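Local coordinates for protein alpha-amylase (Eisenia fetida, PDB 6M4K) that probably hydrolyses internal alpha-1,4-glucosidic bonds of starch and related polysaccharides, as a calcium-binding family 13 glycoside hydrolase with a TIM barrel, at residues A[47-52]-A[65-70]; A[71-76]-A[117-122]. All blocks are in the same frame, centred on the assembly; numbering follows the deposited sequence.

Contact 1: A[47-52]-A[65-70]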
# COMPACT_ATOMS: atom_id res chain seq x y z
N VAL A 47 8.85 1.28 1.89
CA VAL A 47 9.94 1.69 1.00
C VAL A 47 10.18 0.62 -0.05
O VAL A 47 10.00 -0.58 0.19
CB VAL A 47 11.23 2.00 1.80
CG1 VAL A 47 10.98 3.07 2.83
CG2 VAL A 47 11.82 0.73 2.43
N SER A 48 10.62 1.06 -1.24
CA SER A 48 10.90 0.16 -2.34
C SER A 48 12.05 -0.79 -1.96
O SER A 48 12.84 -0.49 -1.06
CB SER A 48 11.29 0.97 -3.58
OG SER A 48 10.14 1.57 -4.18
N PRO A 49 12.16 -1.94 -2.64
CA PRO A 49 13.18 -2.94 -2.25
C PRO A 49 14.55 -2.30 -2.11
O PRO A 49 15.04 -1.65 -3.05
CB PRO A 49 13.13 -3.96 -3.39
CG PRO A 49 11.68 -3.92 -3.84
CD PRO A 49 11.30 -2.45 -3.73
N PRO A 50 15.18 -2.41 -0.94
CA PRO A 50 16.42 -1.66 -0.67
C PRO A 50 17.67 -2.50 -0.86
O PRO A 50 18.78 -1.97 -0.72
CB PRO A 50 16.25 -1.28 0.80
CG PRO A 50 15.55 -2.48 1.37
CD PRO A 50 14.57 -2.90 0.31
N ASN A 51 17.52 -3.80 -1.11
CA ASN A 51 18.66 -4.67 -1.32
C ASN A 51 19.19 -4.49 -2.75
O ASN A 51 18.57 -3.84 -3.60
CB ASN A 51 18.25 -6.12 -1.13
CG ASN A 51 17.18 -6.53 -2.11
OD1 ASN A 51 16.05 -6.05 -2.01
ND2 ASN A 51 17.53 -7.36 -3.07
N GLU A 52 20.35 -5.10 -3.01
CA GLU A 52 20.93 -5.05 -4.34
C GLU A 52 20.01 -5.75 -5.34
O GLU A 52 19.69 -6.94 -5.17
CB GLU A 52 22.30 -5.71 -4.36
CG GLU A 52 22.90 -5.66 -5.75
CD GLU A 52 24.29 -6.21 -5.85
OE1 GLU A 52 24.71 -7.04 -5.00
OE2 GLU A 52 24.99 -5.81 -6.81
N GLN A 65 12.96 -3.55 -12.29
CA GLN A 65 14.28 -4.10 -11.99
C GLN A 65 14.47 -4.32 -10.49
O GLN A 65 15.23 -5.21 -10.08
CB GLN A 65 15.38 -3.20 -12.57
CG GLN A 65 15.59 -1.94 -11.77
CD GLN A 65 16.60 -0.98 -12.39
OE1 GLN A 65 17.24 -1.28 -13.41
NE2 GLN A 65 16.76 0.18 -11.76
N ARG A 66 13.77 -3.54 -9.66
CA ARG A 66 13.93 -3.65 -8.21
C ARG A 66 13.27 -4.89 -7.64
O ARG A 66 13.54 -5.22 -6.48
CB ARG A 66 13.44 -2.39 -7.51
CG ARG A 66 14.27 -1.18 -7.90
CD ARG A 66 13.87 0.06 -7.14
NE ARG A 66 14.33 0.04 -5.75
CZ ARG A 66 14.42 1.13 -5.01
NH1 ARG A 66 14.10 2.31 -5.54
NH2 ARG A 66 14.85 1.08 -3.75
N TYR A 67 12.48 -5.61 -8.43
CA TYR A 67 11.86 -6.86 -7.99
C TYR A 67 12.64 -8.08 -8.46
O TYR A 67 12.12 -9.20 -8.40
CB TYR A 67 10.37 -6.87 -8.37
CG TYR A 67 9.66 -5.83 -7.55
CD1 TYR A 67 9.23 -6.13 -6.25
CD2 TYR A 67 9.48 -4.53 -8.01
CE1 TYR A 67 8.63 -5.16 -5.45
CE2 TYR A 67 8.88 -3.56 -7.22
CZ TYR A 67 8.45 -3.89 -5.94
OH TYR A 67 7.87 -2.90 -5.18
N GLN A 68 13.90 -7.89 -8.87
CA GLN A 68 14.82 -8.96 -9.25
C GLN A 68 16.07 -8.85 -8.38
O GLN A 68 17.07 -8.23 -8.78
CB GLN A 68 15.15 -8.91 -10.74
CG GLN A 68 13.95 -9.27 -11.57
CD GLN A 68 14.27 -9.45 -13.04
OE1 GLN A 68 15.27 -10.09 -13.39
NE2 GLN A 68 13.44 -8.88 -13.89
N PRO A 69 16.06 -9.46 -7.20
CA PRO A 69 17.23 -9.39 -6.32
C PRO A 69 18.47 -10.00 -6.96
O PRO A 69 18.41 -11.02 -7.65
CB PRO A 69 16.80 -10.19 -5.09
CG PRO A 69 15.32 -10.08 -5.09
CD PRO A 69 14.91 -10.11 -6.53
N VAL A 70 19.60 -9.37 -6.66
CA VAL A 70 20.92 -9.87 -7.02
C VAL A 70 21.72 -10.29 -5.79
O VAL A 70 22.46 -11.28 -5.83
CB VAL A 70 21.67 -8.83 -7.88
CG1 VAL A 70 23.15 -9.20 -8.05
CG2 VAL A 70 20.99 -8.70 -9.24
O HOH W 1 9.32 -0.49 -5.65
O HOH W 2 15.36 -6.62 -4.86

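Contact 2: A[71-76]-A[117-122]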
# COMPACT_ATOMS: atom_id res chain seq x y z
N SER A 71 21.57 -9.58 -4.68
CA SER A 71 22.15 -9.99 -3.40
C SER A 71 21.36 -9.30 -2.29
O SER A 71 20.37 -8.61 -2.55
CB SER A 71 23.64 -9.66 -3.32
OG SER A 71 23.82 -8.32 -2.92
N TYR A 72 21.81 -9.50 -1.05
CA TYR A 72 21.19 -8.86 0.10
C TYR A 72 22.05 -7.75 0.68
O TYR A 72 21.82 -7.32 1.82
CB TYR A 72 20.76 -9.90 1.14
CG TYR A 72 19.87 -10.97 0.54
CD1 TYR A 72 18.55 -10.70 0.19
CD2 TYR A 72 20.35 -12.26 0.30
CE1 TYR A 72 17.74 -11.68 -0.38
CE2 TYR A 72 19.55 -13.23 -0.26
CZ TYR A 72 18.24 -12.95 -0.59
OH TYR A 72 17.46 -13.94 -1.15
N THR A 73 23.04 -7.26 -0.07
CA THR A 73 23.64 -5.99 0.32
C THR A 73 22.61 -4.87 0.12
O THR A 73 21.53 -5.09 -0.42
CB THR A 73 24.92 -5.71 -0.47
OG1 THR A 73 24.60 -5.36 -1.83
CG2 THR A 73 25.83 -6.93 -0.45
N MET A 74 22.95 -3.67 0.58
CA MET A 74 21.95 -2.62 0.77
C MET A 74 22.25 -1.35 -0.01
O MET A 74 21.99 -0.24 0.45
CB MET A 74 21.74 -2.35 2.26
CG MET A 74 20.98 -3.49 2.94
SD MET A 74 19.26 -3.56 2.40
CE MET A 74 18.68 -2.06 3.19
N ASN A 75 22.77 -1.50 -1.22
CA ASN A 75 22.94 -0.39 -2.15
C ASN A 75 21.97 -0.59 -3.30
O ASN A 75 22.06 -1.59 -4.02
CB ASN A 75 24.38 -0.37 -2.66
CG ASN A 75 24.77 0.93 -3.33
OD1 ASN A 75 24.11 1.96 -3.17
ND2 ASN A 75 25.87 0.90 -4.07
N SER A 76 21.01 0.33 -3.45
CA SER A 76 19.90 0.21 -4.39
C SER A 76 19.73 1.53 -5.13
O SER A 76 20.39 2.53 -4.85
CB SER A 76 18.60 -0.10 -3.64
OG SER A 76 18.17 1.04 -2.90
N ASP A 117 24.83 -2.97 -6.70
CA ASP A 117 26.00 -2.87 -5.84
C ASP A 117 27.22 -3.51 -6.49
O ASP A 117 28.23 -3.73 -5.81
CB ASP A 117 25.73 -3.49 -4.46
CG ASP A 117 26.58 -2.90 -3.35
OD1 ASP A 117 27.17 -1.82 -3.54
OD2 ASP A 117 26.65 -3.51 -2.27
N GLY A 118 27.15 -3.82 -7.78
CA GLY A 118 28.29 -4.35 -8.51
C GLY A 118 28.45 -5.85 -8.53
O GLY A 118 29.35 -6.35 -9.20
N ASN A 119 27.60 -6.60 -7.82
CA ASN A 119 27.74 -8.06 -7.80
C ASN A 119 27.13 -8.68 -9.05
O ASN A 119 26.14 -8.19 -9.60
CB ASN A 119 27.11 -8.63 -6.54
CG ASN A 119 27.92 -8.32 -5.30
OD1 ASN A 119 29.11 -8.64 -5.23
ND2 ASN A 119 27.30 -7.65 -4.34
N SER A 120 27.69 -9.82 -9.45
CA SER A 120 27.22 -10.53 -10.64
C SER A 120 25.92 -11.29 -10.36
O SER A 120 25.67 -11.78 -9.26
CB SER A 120 28.28 -11.54 -11.10
OG SER A 120 27.89 -12.19 -12.31
N PHE A 121 25.10 -11.40 -11.41
CA PHE A 121 24.01 -12.37 -11.44
C PHE A 121 24.07 -13.13 -12.76
O PHE A 121 24.52 -12.60 -13.78
CB PHE A 121 22.61 -11.74 -11.30
CG PHE A 121 22.12 -11.00 -12.53
CD1 PHE A 121 22.40 -9.65 -12.68
CD2 PHE A 121 21.36 -11.64 -13.50
CE1 PHE A 121 21.96 -8.96 -13.79
CE2 PHE A 121 20.92 -10.95 -14.61
CZ PHE A 121 21.22 -9.60 -14.76
N ASP A 122 23.62 -14.38 -12.72
CA ASP A 122 23.46 -15.14 -13.95
C ASP A 122 22.26 -16.05 -13.75
O ASP A 122 22.35 -17.07 -13.06
CB ASP A 122 24.72 -15.93 -14.27
CG ASP A 122 24.72 -16.47 -15.68
OD1 ASP A 122 23.64 -16.86 -16.17
OD2 ASP A 122 25.79 -16.48 -16.31

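Contact 1: A[47-52]-A[65-70]
Arg66 grips the carbonyl oxygen of Pro49 side-on with two nitrogens. The shorter bond runs from Arg66 NH2 to Pro49 O, 2.8 Å, and reaches the oxygen from above its carbonyl plane. The longer one, Arg66 NE to Pro49 O at 3.3 Å, lies in that plane on a lone pair. The bend at chi3 (75°) turns the guanidinium so that this oxygen sits at its edge. Ser48 CB covers the centre of one guanidinium face, 3.4 Å from Arg66 CZ. Arg66 NH1 forms a salt bridge with Glu24. With an alanine here, Pro49 O would probably lose both of these donors and Glu24 its charged mate. Further along, Val70 N gives an almost straight bond to Glu52 O, 2.9 Å. Both segments belong to the long excursion between barrel strand 44-47 and helix 81-93 of the TIM barrel, and these bonds tie its first residues to a later turn. Two waters bridge the segments, one between Ser48 OG and Tyr67 OH, the other between Asn51 ND2 and Arg66 O. Tyr67 OH also bonds Asp101, and Ser48 OG bonds the backbone N of Glu24. Pro49 CG lies over one face of the Tyr67 ring in a CH-pi contact, 4.0 Å from the centroid and offset toward the rim. Asn51 ND2 donates to Ser71 O and rests on Pro69 CB at 3.6 Å.

Contact 2: A[71-76]-A[117-122]
Ser71 comes near Asn119, with Ser71 OG 3.8 Å from Asn119 ND2. The two do not bond each other here. Both turn their polar ends to Glu52 OE1, a common acceptor. Ser71 OG also accepts from the backbone N of Thr73, 3.1 Å away and nearly straight. This closes an ST turn.

Thr73 makes the shorter bond of the contact. Its hydroxyl donates from OG1 to Asp117 OD2 at 2.8 Å. The hydroxyl meets the carboxylate oxygen on its anti side, a little out of the carboxylate plane. With chi1 at 73°, OG1 stands between the backbone N and the carbonyl carbon of Thr73. This places OG1 against Asp117 OD2 and leaves Thr73 CG2 on the side of Asn119 ND2, 4.2 Å away.

Asn75 takes the other carboxylate oxygen. Its ND2 donates to Asp117 OD1, 3.1 Å, with an angle at the hydrogen of 156°. The acceptor lies close to the amide plane of Asn75, but the donor stands above the carboxylate plane. The amide and carboxylate planes stand almost perpendicular, 87° apart. Asn75 CB also lies against the carboxylate, 3.4 Å from Asp117 CG. Asn75 O accepts from Ser116 OG, just before the second segment.

The contact joins the excursion that follows barrel strand 44-47 to domain B, the insertion that family 13 amylases carry after the third barrel strand, here 97-102. Segment 117-122 leads there into strand 120-122, half of a small two-stranded antiparallel sheet. Gly118 turns the chain with a positive phi. Asp117 is partly exposed, and each of its oxygens has a neutral donor. This fits a carboxylate that is likely to remain ionised and whose rotation the two bonds are likely to restrain.

Overall arrangement
Contacts 1 and 2 follow one another along the chain, and their centres lie 9 Å apart. Glu52 joins them: its backbone O and side-chain carbons meet Val70 in contact 1, while its carboxylate bonds to residues of contact 2. Glu52 OE1 lies 2.6 Å from Ser71 OG and 2.7 Å from Asn119 ND2, both probable hydrogen bonds. Glu52 OE2 accepts from Asp117 N. Contact 1 is buried and nearer the calcium: the side chain of Pro69 is about 12 Å from the ion and about 8 Å from that of its ligand Asn105. An acetate, probably from the crystallisation liquor, lies about 3 Å from the Tyr67 side chain. Contact 2 lies at the surface.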